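Local coordinates for CCHC-type domain-containing protein (Trypanosoma brucei brucei, PDB 7C45) that binds U-rich RNA, probably acts as an RNase D-type 3'-5' exonuclease that trims guide RNA, and carries two CCHC zinc knuckles, at residues P15-D20 / D65-V70; L54-L59 / D74-T79; E216-Q221 / A246-Y251. All blocks are in the same frame, centred on the assembly; numbering follows the deposited sequence.

How the contacts relate
Contacts 1 and 2 belong to one sheet of the nuclease domain, their centres about 17 Å apart. Strand 70-74 joins them: it starts beside strand 16-19 in contact 1 and runs into Asp74 of contact 2, where Val19 O and Asp74 N lie 2.8 Å apart, probably hydrogen-bonded. Both contacts lie near the metal site of Asp41, Glu43 and Asp191; Val70 is about 10 Å and Leu59 about 9 Å from a bound calcium ion by their side chains, and Leu54 of contact 2 touches the RNA. Contact 3, whose centre is about 31 Å from that of contact 1 and 30 Å from that of contact 2, pairs two helices away from the annotated sites.

Contact 1: P15-D20 / D65-V70; sequences PYRVVD and DAKPVV
Val70 sits between Pro15 and Arg17 and is held by both through its backbone. Its N-H gives a nearly straight bond of 2.9 Å to Pro15 O (167° at the hydrogen), and Val70 O accepts from Arg17 N at 2.8 Å. Tyr16, the residue skipped, pairs with Val70 in parallel register. Its CA passes 3.2 Å from Val70 O in a CH...O contact, while the side chains of the pair start on the same face of the sheet, with CB of Tyr16 4.3 Å from CB of Val70. The phenol ring then turns away from segment 65-70, because CG of Tyr16 lies between the backbone N and the carbonyl carbon (chi1 67°), and reaches helix 182-202, which Val70 also meets. This is the compact part of the contact.

Before Val70 the contact opens toward solvent: Val69 is buried, but Pro15, Arg17, Lys67 and Pro68 around it are exposed. Val69 CG2 lies between Pro15 and Arg17, touching Pro15 O and lying centrally over one face of the Arg17 guanidinium, 3.7 Å from Arg17 CZ. The arginine bends at chi3 to lay its flat end across the valine branch. Near the plane of that group, at its edge, comes Lys67 CE, the carbon next to the ammonium; the two like charges stay apart, with Arg17 NH2 5.5 Å from Lys67 NZ. Pro68 centres an inverse gamma turn, and its carbonyl oxygen meets Pro15 CD at 3.3 Å.

Further along, Arg17 and Val19 continue the pairing through backbone bonds to Leu72. The short parallel pairing of strand 16-19 with strand 70-74 adds an outer strand to the mixed sheet of the RNase H-like exonuclease fold, next to the antiparallel hairpin formed by strands 57-64 and 70-74.

Contact 2: L54-L59 / D74-T79; sequences LGRISL and DVLTLT. With nucleotides of chain B.
Ser58 offers its carbonyl oxygen to the short one-turn helix 75-78. Leu76 N donates to Ser58 O in a weak bond of 3.3 Å, and Val75 N lies 3.1 Å from the same oxygen. Apolar groups pack around this meeting point. Ile57 CG2 reaches Val75 CB at 3.9 Å, and Leu59 CD2 rests against Asp74 CA. On the exposed side, Arg56 extends from CG to NE and crosses Leu76 at about a right angle, with Leu76 CD1 over one guanidinium face, toward its rim, and 3.6 Å from Arg56 NE.

The helix start is shaped by Asp74, its N-cap. With CG anti to the backbone N (chi1 -175°), the carboxylate swings forward over the helix start, where OD1 accepts from Thr77 N at 2.9 Å and OD2 from Thr77 OG1 at 2.7 Å. Both donors stand well above the carboxylate plane. Arg178 adds a salt bridge to Asp74 OD2, and its guanidinium also bonds to Ser58 OG, which has Trp175 O as another partner; one arginine thus ties the strand to the cap. The helix start near the carboxylate would probably help stabilise its negative charge.

Farther out, Ser58 and Leu59 both face Glu43 in a classic beta bulge, so this strand adjoins a residue that binds the calcium ion. Gln113 bonds to both Ile57 N and Gly55 O, just where the strand begins. Leu54 CD2 lies 3.4 Å from O4' of U10 of chain B. The bulged strand and Leu54 thus border the active site of this DEDD-type, RNase H-like exonuclease fold, with the N-capped helix packed on the strand's side away from the RNA.

Contact 3: E216-Q221 / A246-Y251; sequences ERLTAQ and AWLERY
Helices 216-221 and 246-251 run in roughly opposite directions, with 142° between them and axes 10.1 Å apart, and their backbones come nearest at Leu218 and Tyr251. Tyr251 lays one face of its ring over the backbone of Leu218, whose CA makes a CH-pi contact 4.1 Å from the ring centroid. Arg217 CB touches the same ring at CD1.

The phenol oxygen accepts the one hydrogen bond between the segments: Gln221 NE2 to Tyr251 OH, 2.8 Å and nearly straight at 168°. The hydroxyl lies in the amide plane, which is turned 56° from the tyrosine ring. Gln221 bends at chi2, a turn that brings its amide to the tyrosine while CG remains over a face of Trp247, 3.4 Å from the centroid of the six-membered ring. CG thus meets the tryptophan face while NE2 bonds the tyrosine hydroxyl. The extended Arg250 covers that hydroxyl with its guanidinium face, and its CG lies over the ring face turned from Leu218.

Deeper in, Leu218 divides its branches: CD1 packs 3.7 Å from Trp247 CB, and CD2 meets Leu248 CD2 at 4.1 Å. Helix 124-136 adjoins both leucines, and Tyr222 stands edge-to-face with Trp247. The contact is an obliquely crossed, roughly antiparallel helix pair with an aromatic-rich interface, joining helix 245-251 to helix 212-226.

Contact 1: P15-D20 / D65-V70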
loop_
_atom_site.group_PDB
_atom_site.type_symbol
_atom_site.label_atom_id
_atom_site.label_comp_id
_atom_site.label_asym_id
_atom_site.label_seq_id
_atom_site.Cartn_x
_atom_site.Cartn_y
_atom_site.Cartn_z
ATOM N N PRO A 15 7.164 -4.327 17.082
ATOM C CA PRO A 15 8.590 -4.145 16.812
ATOM C C PRO A 15 8.974 -4.822 15.508
ATOM O O PRO A 15 8.307 -5.735 15.039
ATOM C CB PRO A 15 9.272 -4.823 18.007
ATOM C CG PRO A 15 8.236 -5.709 18.622
ATOM C CD PRO A 15 6.896 -5.431 18.018
ATOM N N TYR A 16 10.059 -4.353 14.918
ATOM C CA TYR A 16 10.630 -5.073 13.789
ATOM C C TYR A 16 11.659 -6.097 14.265
ATOM O O TYR A 16 12.263 -5.975 15.338
ATOM C CB TYR A 16 11.286 -4.126 12.780
ATOM C CG TYR A 16 12.515 -3.395 13.255
ATOM C CD1 TYR A 16 13.747 -4.034 13.312
ATOM C CD2 TYR A 16 12.463 -2.056 13.601
ATOM C CE1 TYR A 16 14.884 -3.374 13.759
ATOM C CE2 TYR A 16 13.594 -1.389 14.046
ATOM C CZ TYR A 16 14.801 -2.047 14.106
ATOM O OH TYR A 16 15.928 -1.395 14.539
ATOM N N ARG A 17 11.874 -7.094 13.419
ATOM C CA ARG A 17 12.856 -8.147 13.649
ATOM C C ARG A 17 13.585 -8.396 12.342
ATOM O O ARG A 17 12.954 -8.797 11.368
ATOM C CB ARG A 17 12.184 -9.431 14.111
ATOM C CG ARG A 17 13.129 -10.473 14.626
ATOM C CD ARG A 17 12.383 -11.296 15.657
ATOM N NE ARG A 17 11.860 -10.410 16.683
ATOM C CZ ARG A 17 10.781 -10.658 17.417
ATOM N NH1 ARG A 17 10.391 -9.771 18.328
ATOM N NH2 ARG A 17 10.079 -11.776 17.229
ATOM N N VAL A 18 14.901 -8.162 12.333
ATOM C CA VAL A 18 15.700 -8.384 11.130
ATOM C C VAL A 18 15.867 -9.878 10.902
ATOM O O VAL A 18 16.288 -10.613 11.800
ATOM C CB VAL A 18 17.072 -7.704 11.255
ATOM C CG1 VAL A 18 17.947 -8.061 10.039
ATOM C CG2 VAL A 18 16.919 -6.212 11.395
ATOM N N VAL A 19 15.560 -10.330 9.705
ATOM C CA VAL A 19 15.674 -11.741 9.359
ATOM C C VAL A 19 16.851 -11.855 8.395
ATOM O O VAL A 19 16.718 -11.593 7.196
ATOM C CB VAL A 19 14.369 -12.294 8.769
ATOM C CG1 VAL A 19 14.531 -13.750 8.351
ATOM C CG2 VAL A 19 13.247 -12.163 9.818
ATOM N N ASP A 20 18.024 -12.225 8.921
ATOM C CA ASP A 20 19.229 -12.174 8.111
ATOM C C ASP A 20 20.101 -13.416 8.255
ATOM O O ASP A 20 21.229 -13.420 7.757
ATOM C CB ASP A 20 20.028 -10.915 8.429
ATOM C CG ASP A 20 20.426 -10.809 9.885
ATOM O OD1 ASP A 20 19.976 -11.617 10.733
ATOM O OD2 ASP A 20 21.176 -9.870 10.178
ATOM N N ASP A 65 -1.251 -11.268 10.439
ATOM C CA ASP A 65 -2.137 -11.426 11.585
ATOM C C ASP A 65 -1.728 -12.584 12.497
ATOM O O ASP A 65 -2.392 -12.808 13.508
ATOM C CB ASP A 65 -3.579 -11.611 11.103
ATOM C CG ASP A 65 -3.751 -12.850 10.240
ATOM O OD1 ASP A 65 -2.793 -13.259 9.576
ATOM O OD2 ASP A 65 -4.852 -13.433 10.240
ATOM N N ALA A 66 -0.653 -13.316 12.185
ATOM C CA ALA A 66 -0.232 -14.449 13.010
ATOM C C ALA A 66 0.732 -14.065 14.132
ATOM O O ALA A 66 1.020 -14.908 14.994
ATOM C CB ALA A 66 0.428 -15.534 12.129
ATOM N N LYS A 67 1.231 -12.818 14.161
ATOM C CA LYS A 67 2.244 -12.487 15.148
ATOM C C LYS A 67 2.461 -10.981 15.187
ATOM O O LYS A 67 2.481 -10.332 14.134
ATOM C CB LYS A 67 3.541 -13.238 14.835
ATOM C CG LYS A 67 4.608 -13.085 15.887
ATOM C CD LYS A 67 5.904 -13.737 15.495
ATOM C CE LYS A 67 6.605 -14.294 16.715
ATOM N NZ LYS A 67 5.676 -15.107 17.559
ATOM N N PRO A 68 2.604 -10.381 16.367
ATOM C CA PRO A 68 2.737 -8.914 16.484
ATOM C C PRO A 68 4.163 -8.444 16.261
ATOM O O PRO A 68 4.811 -7.885 17.156
ATOM C CB PRO A 68 2.279 -8.665 17.931
ATOM C CG PRO A 68 2.723 -9.886 18.640
ATOM C CD PRO A 68 2.458 -11.012 17.692
ATOM N N VAL A 69 4.664 -8.657 15.041
ATOM C CA VAL A 69 6.038 -8.323 14.695
ATOM C C VAL A 69 6.067 -7.923 13.225
ATOM O O VAL A 69 5.234 -8.364 12.435
ATOM C CB VAL A 69 7.008 -9.512 14.950
ATOM C CG1 VAL A 69 6.819 -10.592 13.919
ATOM C CG2 VAL A 69 8.463 -9.060 14.966
ATOM N N VAL A 70 7.054 -7.117 12.857
ATOM C CA VAL A 70 7.353 -6.827 11.454
ATOM C C VAL A 70 8.640 -7.562 11.099
ATOM O O VAL A 70 9.683 -7.316 11.715
ATOM C CB VAL A 70 7.500 -5.317 11.209
ATOM C CG1 VAL A 70 7.973 -5.034 9.771
ATOM C CG2 VAL A 70 6.191 -4.607 11.526
#

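Contact 2: L54-L59 / D74-T79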
loop_
_atom_site.group_PDB
_atom_site.type_symbol
_atom_site.label_atom_id
_atom_site.label_comp_id
_atom_site.label_asym_id
_atom_site.label_seq_id
_atom_site.Cartn_x
_atom_site.Cartn_y
_atom_site.Cartn_z
ATOM N N LEU A 54 12.210 -1.463 -10.040
ATOM C CA LEU A 54 12.958 -1.375 -8.795
ATOM C C LEU A 54 14.384 -1.846 -9.032
ATOM O O LEU A 54 14.631 -2.733 -9.845
ATOM C CB LEU A 54 12.328 -2.237 -7.703
ATOM C CG LEU A 54 10.967 -1.785 -7.156
ATOM C CD1 LEU A 54 10.644 -2.606 -5.952
ATOM C CD2 LEU A 54 10.935 -0.312 -6.809
ATOM N N GLY A 55 15.319 -1.252 -8.302
ATOM C CA GLY A 55 16.675 -1.764 -8.267
ATOM C C GLY A 55 16.769 -3.091 -7.509
ATOM O O GLY A 55 15.776 -3.743 -7.198
ATOM N N ARG A 56 18.006 -3.491 -7.236
ATOM C CA ARG A 56 18.255 -4.779 -6.591
ATOM C C ARG A 56 17.509 -4.850 -5.267
ATOM O O ARG A 56 17.583 -3.928 -4.464
ATOM C CB ARG A 56 19.749 -4.945 -6.353
ATOM C CG ARG A 56 20.151 -6.282 -5.790
ATOM C CD ARG A 56 21.677 -6.320 -5.743
ATOM N NE ARG A 56 22.208 -7.541 -5.169
ATOM C CZ ARG A 56 23.499 -7.821 -5.117
ATOM N NH1 ARG A 56 24.387 -6.961 -5.623
ATOM N NH2 ARG A 56 23.903 -8.960 -4.574
ATOM N N ILE A 57 16.751 -5.924 -5.058
ATOM C CA ILE A 57 16.001 -6.045 -3.811
ATOM C C ILE A 57 16.961 -6.064 -2.632
ATOM O O ILE A 57 17.943 -6.813 -2.624
ATOM C CB ILE A 57 15.133 -7.305 -3.815
ATOM C CG1 ILE A 57 13.949 -7.136 -4.771
ATOM C CG2 ILE A 57 14.652 -7.586 -2.413
ATOM C CD1 ILE A 57 13.166 -8.395 -4.972
ATOM N N SER A 58 16.679 -5.230 -1.632
ATOM C CA SER A 58 17.462 -5.193 -0.403
ATOM C C SER A 58 16.706 -5.864 0.741
ATOM O O SER A 58 17.193 -6.822 1.347
ATOM C CB SER A 58 17.803 -3.747 -0.045
ATOM O OG SER A 58 18.546 -3.667 1.154
ATOM N N LEU A 59 15.509 -5.369 1.026
ATOM C CA LEU A 59 14.622 -5.894 2.057
ATOM C C LEU A 59 13.284 -6.296 1.450
ATOM O O LEU A 59 12.799 -5.648 0.523
ATOM C CB LEU A 59 14.369 -4.843 3.150
ATOM C CG LEU A 59 15.575 -4.298 3.914
ATOM C CD1 LEU A 59 15.167 -3.179 4.880
ATOM C CD2 LEU A 59 16.311 -5.454 4.650
ATOM N N ASP A 74 16.243 -9.677 5.161
ATOM C CA ASP A 74 17.440 -9.131 4.528
ATOM C C ASP A 74 17.794 -10.046 3.355
ATOM O O ASP A 74 18.616 -10.962 3.451
ATOM C CB ASP A 74 18.572 -9.002 5.538
ATOM C CG ASP A 74 19.798 -8.329 4.954
ATOM O OD1 ASP A 74 19.868 -8.182 3.728
ATOM O OD2 ASP A 74 20.703 -7.966 5.723
ATOM N N VAL A 75 17.124 -9.801 2.223
ATOM C CA VAL A 75 17.354 -10.616 1.029
ATOM C C VAL A 75 18.788 -10.434 0.519
ATOM O O VAL A 75 19.403 -11.383 0.026
ATOM C CB VAL A 75 16.284 -10.262 -0.037
ATOM C CG1 VAL A 75 16.541 -10.996 -1.362
ATOM C CG2 VAL A 75 14.900 -10.606 0.475
ATOM N N LEU A 76 19.344 -9.230 0.629
ATOM C CA LEU A 76 20.722 -9.009 0.176
ATOM C C LEU A 76 21.685 -9.924 0.924
ATOM O O LEU A 76 22.546 -10.569 0.316
ATOM C CB LEU A 76 21.115 -7.544 0.366
ATOM C CG LEU A 76 22.492 -7.088 -0.101
ATOM C CD1 LEU A 76 22.580 -7.217 -1.614
ATOM C CD2 LEU A 76 22.802 -5.666 0.396
ATOM N N THR A 77 21.481 -10.067 2.239
ATOM C CA THR A 77 22.386 -10.900 3.022
ATOM C C THR A 77 22.059 -12.385 2.857
ATOM O O THR A 77 22.954 -13.195 2.645
ATOM C CB THR A 77 22.329 -10.482 4.491
ATOM O OG1 THR A 77 22.818 -9.139 4.630
ATOM C CG2 THR A 77 23.188 -11.413 5.323
ATOM N N LEU A 78 20.776 -12.756 2.949
ATOM C CA LEU A 78 20.378 -14.156 2.805
ATOM C C LEU A 78 20.729 -14.721 1.429
ATOM O O LEU A 78 21.036 -15.912 1.304
ATOM C CB LEU A 78 18.874 -14.286 3.026
ATOM C CG LEU A 78 18.360 -13.998 4.435
ATOM C CD1 LEU A 78 16.833 -13.913 4.405
ATOM C CD2 LEU A 78 18.826 -15.086 5.405
ATOM N N THR A 79 20.628 -13.885 0.394
ATOM C CA THR A 79 20.572 -14.100 -1.052
ATOM C C THR A 79 19.165 -14.489 -1.453
ATOM O O THR A 79 18.481 -15.205 -0.711
ATOM C CB THR A 79 21.534 -15.169 -1.600
ATOM O OG1 THR A 79 21.132 -16.477 -1.172
ATOM C CG2 THR A 79 22.977 -14.857 -1.218
ATOM P P U B 10 7.840 2.481 -1.250
ATOM O OP1 U B 10 7.881 1.494 -0.155
ATOM O OP2 U B 10 7.600 3.927 -0.961
ATOM O "O5'" U B 10 9.193 2.381 -2.095
ATOM C "C5'" U B 10 9.798 1.118 -2.320
ATOM C "C4'" U B 10 11.037 1.238 -3.166
ATOM O "O4'" U B 10 10.738 2.037 -4.326
ATOM C "C3'" U B 10 12.216 1.951 -2.526
ATOM O "O3'" U B 10 12.976 1.102 -1.696
ATOM C "C2'" U B 10 13.002 2.442 -3.730
ATOM O "O2'" U B 10 13.775 1.376 -4.264
ATOM C "C1'" U B 10 11.878 2.770 -4.711
ATOM N N1 U B 10 11.532 4.204 -4.715
ATOM C C2 U B 10 12.357 5.012 -5.463
ATOM O O2 U B 10 13.322 4.568 -6.066
ATOM N N3 U B 10 12.006 6.339 -5.459
ATOM C C4 U B 10 10.931 6.905 -4.803
ATOM O O4 U B 10 10.750 8.115 -4.897
ATOM C C5 U B 10 10.116 5.993 -4.058
ATOM C C6 U B 10 10.436 4.696 -4.042
#

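Contact 3: E216-Q221 / A246-Y251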
loop_
_atom_site.group_PDB
_atom_site.type_symbol
_atom_site.label_atom_id
_atom_site.label_comp_id
_atom_site.label_asym_id
_atom_site.label_seq_id
_atom_site.Cartn_x
_atom_site.Cartn_y
_atom_site.Cartn_z
ATOM N N GLU A 216 -10.000 -7.730 -5.358
ATOM C CA GLU A 216 -9.070 -8.851 -5.486
ATOM C C GLU A 216 -8.869 -9.202 -6.951
ATOM O O GLU A 216 -7.739 -9.442 -7.392
ATOM C CB GLU A 216 -9.586 -10.073 -4.711
ATOM C CG GLU A 216 -9.373 -10.025 -3.206
ATOM C CD GLU A 216 -9.932 -11.268 -2.496
ATOM O OE1 GLU A 216 -10.900 -11.849 -2.991
ATOM O OE2 GLU A 216 -9.363 -11.674 -1.473
ATOM N N ARG A 217 -9.964 -9.235 -7.720
ATOM C CA ARG A 217 -9.874 -9.554 -9.140
ATOM C C ARG A 217 -9.118 -8.464 -9.890
ATOM O O ARG A 217 -8.281 -8.755 -10.759
ATOM C CB ARG A 217 -11.276 -9.756 -9.726
ATOM C CG ARG A 217 -11.996 -10.988 -9.176
ATOM C CD ARG A 217 -11.211 -12.255 -9.452
ATOM N NE ARG A 217 -10.259 -12.555 -8.383
ATOM C CZ ARG A 217 -9.063 -13.116 -8.560
ATOM N NH1 ARG A 217 -8.280 -13.343 -7.512
ATOM N NH2 ARG A 217 -8.642 -13.446 -9.776
ATOM N N LEU A 218 -9.370 -7.212 -9.535
ATOM C CA LEU A 218 -8.651 -6.121 -10.179
ATOM C C LEU A 218 -7.169 -6.183 -9.836
ATOM O O LEU A 218 -6.307 -6.035 -10.715
ATOM C CB LEU A 218 -9.267 -4.788 -9.763
ATOM C CG LEU A 218 -8.578 -3.496 -10.208
ATOM C CD1 LEU A 218 -8.395 -3.427 -11.741
ATOM C CD2 LEU A 218 -9.385 -2.299 -9.719
ATOM N N THR A 219 -6.852 -6.457 -8.571
ATOM C CA THR A 219 -5.450 -6.647 -8.216
ATOM C C THR A 219 -4.837 -7.828 -8.971
ATOM O O THR A 219 -3.672 -7.768 -9.385
ATOM C CB THR A 219 -5.309 -6.850 -6.713
ATOM O OG1 THR A 219 -5.941 -5.769 -6.013
ATOM C CG2 THR A 219 -3.854 -6.895 -6.333
ATOM N N ALA A 220 -5.583 -8.931 -9.122
ATOM C CA ALA A 220 -5.036 -10.073 -9.852
ATOM C C ALA A 220 -4.671 -9.688 -11.276
ATOM O O ALA A 220 -3.698 -10.208 -11.827
ATOM C CB ALA A 220 -6.014 -11.236 -9.874
ATOM N N GLN A 221 -5.445 -8.787 -11.884
ATOM C CA GLN A 221 -5.103 -8.304 -13.217
ATOM C C GLN A 221 -3.768 -7.565 -13.202
ATOM O O GLN A 221 -2.973 -7.690 -14.134
ATOM C CB GLN A 221 -6.212 -7.386 -13.732
ATOM C CG GLN A 221 -6.012 -6.876 -15.159
ATOM C CD GLN A 221 -5.866 -8.012 -16.151
ATOM O OE1 GLN A 221 -4.776 -8.258 -16.670
ATOM N NE2 GLN A 221 -6.960 -8.725 -16.404
ATOM N N ALA A 246 -10.382 1.860 -17.887
ATOM C CA ALA A 246 -11.048 0.705 -18.474
ATOM C C ALA A 246 -11.082 -0.471 -17.499
ATOM O O ALA A 246 -12.089 -1.178 -17.408
ATOM C CB ALA A 246 -10.369 0.307 -19.783
ATOM N N TRP A 247 -9.992 -0.699 -16.758
ATOM C CA TRP A 247 -10.025 -1.773 -15.764
ATOM C C TRP A 247 -11.010 -1.455 -14.642
ATOM O O TRP A 247 -11.692 -2.350 -14.143
ATOM C CB TRP A 247 -8.633 -2.029 -15.196
ATOM C CG TRP A 247 -7.735 -2.698 -16.170
ATOM C CD1 TRP A 247 -8.009 -3.005 -17.479
ATOM C CD2 TRP A 247 -6.423 -3.183 -15.909
ATOM N NE1 TRP A 247 -6.923 -3.624 -18.050
ATOM C CE2 TRP A 247 -5.945 -3.749 -17.110
ATOM C CE3 TRP A 247 -5.606 -3.180 -14.785
ATOM C CZ2 TRP A 247 -4.675 -4.313 -17.203
ATOM C CZ3 TRP A 247 -4.344 -3.734 -14.891
ATOM C CH2 TRP A 247 -3.890 -4.284 -16.090
ATOM N N LEU A 248 -11.090 -0.195 -14.224
ATOM C CA LEU A 248 -12.072 0.184 -13.208
ATOM C C LEU A 248 -13.486 -0.090 -13.702
ATOM O O LEU A 248 -14.313 -0.671 -12.981
ATOM C CB LEU A 248 -11.902 1.658 -12.846
ATOM C CG LEU A 248 -10.702 1.961 -11.933
ATOM C CD1 LEU A 248 -10.384 3.431 -11.872
ATOM C CD2 LEU A 248 -10.940 1.455 -10.537
ATOM N N GLU A 249 -13.779 0.329 -14.936
ATOM C CA GLU A 249 -15.099 0.061 -15.504
ATOM C C GLU A 249 -15.402 -1.432 -15.495
ATOM O O GLU A 249 -16.524 -1.841 -15.176
ATOM C CB GLU A 249 -15.201 0.623 -16.928
ATOM C CG GLU A 249 -14.996 2.133 -17.054
ATOM C CD GLU A 249 -16.305 2.930 -17.111
ATOM O OE1 GLU A 249 -17.348 2.390 -16.682
ATOM O OE2 GLU A 249 -16.274 4.094 -17.572
ATOM N N ARG A 250 -14.402 -2.262 -15.810
ATOM C CA ARG A 250 -14.622 -3.698 -15.929
ATOM C C ARG A 250 -14.808 -4.367 -14.570
ATOM O O ARG A 250 -15.759 -5.129 -14.364
ATOM C CB ARG A 250 -13.451 -4.331 -16.675
ATOM C CG ARG A 250 -13.436 -5.835 -16.645
ATOM C CD ARG A 250 -12.248 -6.305 -17.472
ATOM N NE ARG A 250 -12.090 -7.750 -17.455
ATOM C CZ ARG A 250 -11.085 -8.386 -18.041
ATOM N NH1 ARG A 250 -11.009 -9.708 -17.982
ATOM N NH2 ARG A 250 -10.150 -7.692 -18.676
ATOM N N TYR A 251 -13.906 -4.102 -13.630
ATOM C CA TYR A 251 -13.901 -4.830 -12.367
ATOM C C TYR A 251 -14.778 -4.198 -11.295
ATOM O O TYR A 251 -15.323 -4.920 -10.451
ATOM C CB TYR A 251 -12.464 -4.955 -11.842
ATOM C CG TYR A 251 -11.630 -5.871 -12.709
ATOM C CD1 TYR A 251 -11.602 -7.241 -12.471
ATOM C CD2 TYR A 251 -10.898 -5.379 -13.782
ATOM C CE1 TYR A 251 -10.873 -8.095 -13.275
ATOM C CE2 TYR A 251 -10.150 -6.228 -14.583
ATOM C CZ TYR A 251 -10.145 -7.582 -14.325
ATOM O OH TYR A 251 -9.423 -8.433 -15.126
#